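Local coordinates for Serine/threonine-protein kinase PknI (Mycobacterium tuberculosis, PDB 5XLM), which phosphorylates proteins on serine and threonine as a membrane-anchored kinase, slows mycobacterial growth within the infected host, and probably senses signals through the extracellular domain described here, at residues A[91-94]-A[95-99]. Numbering follows the deposited sequence.
Sequences QAKT and PPVRP
Thr94 and Pro95 are joined by a cis peptide bond that brings Thr94 CA within 3.0 Å of Pro95 CA and folds Lys93 to Pro96 into a type VIb turn. A cis proline can reverse a chain without the usual backbone bond between first and fourth residues, as here. Thr94, extended, and Pro95 take the two corners, and the fourth residue, Pro96, has no N-H to offer the first carbonyl. The turn lies on the surface of the extracellular sensor domain, in the loop linking antiparallel strands 77-83 and 100-105. The cis bond turns Pro95 CD toward the carbonyl side of Thr94, 2.7 Å from Thr94 O.

Across the corner, Lys93 before it and Val97 after it lie side by side and point the same way. Lys93 sets out with CG trans to its backbone N (chi1 -173°), which places CG, the lysine carbon closest to the valine, 4.0 Å from Val97 CG2; the bend at chi2 (76°) then carries the chain away to a salt bridge between its ammonium group and Asp86. The backbone of Lys93 is also hydrogen-bonded to Met83, which ties the turn to the end of strand 77-83. Neither carbonyl oxygen can donate, so the 2.9 Å approach of Lys93 O to Pro95 O is no bond; the CA-H of Pro96 points at Lys93 O, 3.5 Å from Pro96 CA, as a weak contact bent to 137° at the hydrogen.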
loop_
_atom_site.group_PDB
_atom_site.type_symbol
_atom_site.label_atom_id
_atom_site.label_comp_id
_atom_site.label_asym_id
_atom_site.label_seq_id
_atom_site.Cartn_x
_atom_site.Cartn_y
_atom_site.Cartn_z
ATOM N N GLN A 91 -12.808 -3.050 12.880
ATOM C CA GLN A 91 -13.516 -4.040 12.083
ATOM C C GLN A 91 -12.989 -4.022 10.654
ATOM O O GLN A 91 -12.607 -2.967 10.135
ATOM C CB GLN A 91 -15.026 -3.766 12.092
ATOM C CG GLN A 91 -15.854 -4.746 11.276
ATOM C CD GLN A 91 -17.332 -4.408 11.288
ATOM O OE1 GLN A 91 -17.738 -3.368 11.808
ATOM N NE2 GLN A 91 -18.146 -5.288 10.716
ATOM N N ALA A 92 -12.958 -5.195 10.026
ATOM C CA ALA A 92 -12.573 -5.276 8.629
ATOM C C ALA A 92 -13.606 -4.572 7.753
ATOM O O ALA A 92 -14.758 -4.363 8.143
ATOM C CB ALA A 92 -12.416 -6.733 8.197
ATOM N N LYS A 93 -13.172 -4.202 6.551
ATOM C CA LYS A 93 -14.038 -3.474 5.633
ATOM C C LYS A 93 -15.207 -4.345 5.189
ATOM O O LYS A 93 -15.055 -5.545 4.944
ATOM C CB LYS A 93 -13.235 -3.007 4.418
ATOM C CG LYS A 93 -13.992 -2.088 3.470
ATOM C CD LYS A 93 -14.119 -0.680 4.028
ATOM C CE LYS A 93 -14.771 0.246 3.016
ATOM N NZ LYS A 93 -14.869 1.643 3.517
ATOM N N THR A 94 -16.384 -3.731 5.091
ATOM C CA THR A 94 -17.589 -4.402 4.619
ATOM C C THR A 94 -18.061 -3.716 3.343
ATOM O O THR A 94 -18.336 -2.504 3.368
ATOM C CB THR A 94 -18.692 -4.376 5.680
ATOM O OG1 THR A 94 -19.051 -3.019 5.970
ATOM C CG2 THR A 94 -18.219 -5.052 6.959
ATOM N N PRO A 95 -18.174 -4.424 2.206
ATOM C CA PRO A 95 -17.931 -5.859 2.017
ATOM C C PRO A 95 -16.454 -6.241 2.119
ATOM O O PRO A 95 -15.602 -5.354 2.054
ATOM C CB PRO A 95 -18.459 -6.113 0.601
ATOM C CG PRO A 95 -18.277 -4.814 -0.093
ATOM C CD PRO A 95 -18.561 -3.765 0.945
ATOM N N PRO A 96 -16.163 -7.533 2.290
ATOM C CA PRO A 96 -14.763 -7.960 2.394
ATOM C C PRO A 96 -13.956 -7.555 1.170
ATOM O O PRO A 96 -14.423 -7.647 0.032
ATOM C CB PRO A 96 -14.867 -9.485 2.517
ATOM C CG PRO A 96 -16.210 -9.716 3.108
ATOM C CD PRO A 96 -17.096 -8.647 2.535
ATOM N N VAL A 97 -12.733 -7.096 1.422
ATOM C CA VAL A 97 -11.786 -6.721 0.382
ATOM C C VAL A 97 -10.599 -7.669 0.465
ATOM O O VAL A 97 -10.107 -7.964 1.560
ATOM C CB VAL A 97 -11.332 -5.253 0.529
ATOM C CG1 VAL A 97 -10.311 -4.896 -0.543
ATOM C CG2 VAL A 97 -12.531 -4.319 0.462
ATOM N N ARG A 98 -10.151 -8.152 -0.689
ATOM C CA ARG A 98 -9.043 -9.095 -0.711
ATOM C C ARG A 98 -7.780 -8.441 -0.154
ATOM O O ARG A 98 -7.506 -7.269 -0.441
ATOM C CB ARG A 98 -8.797 -9.607 -2.134
ATOM C CG ARG A 98 -8.852 -8.545 -3.235
ATOM C CD ARG A 98 -7.483 -7.935 -3.525
ATOM N NE ARG A 98 -7.454 -7.237 -4.809
ATOM C CZ ARG A 98 -6.429 -6.513 -5.245
ATOM N NH1 ARG A 98 -5.341 -6.378 -4.498
ATOM N NH2 ARG A 98 -6.491 -5.917 -6.429
ATOM N N PRO A 99 -7.002 -9.156 0.653
ATOM C CA PRO A 99 -5.752 -8.587 1.161
ATOM C C PRO A 99 -4.690 -8.523 0.075
ATOM O O PRO A 99 -4.604 -9.393 -0.794
ATOM C CB PRO A 99 -5.351 -9.562 2.273
ATOM C CG PRO A 99 -5.936 -10.870 1.831
ATOM C CD PRO A 99 -7.239 -10.522 1.154
#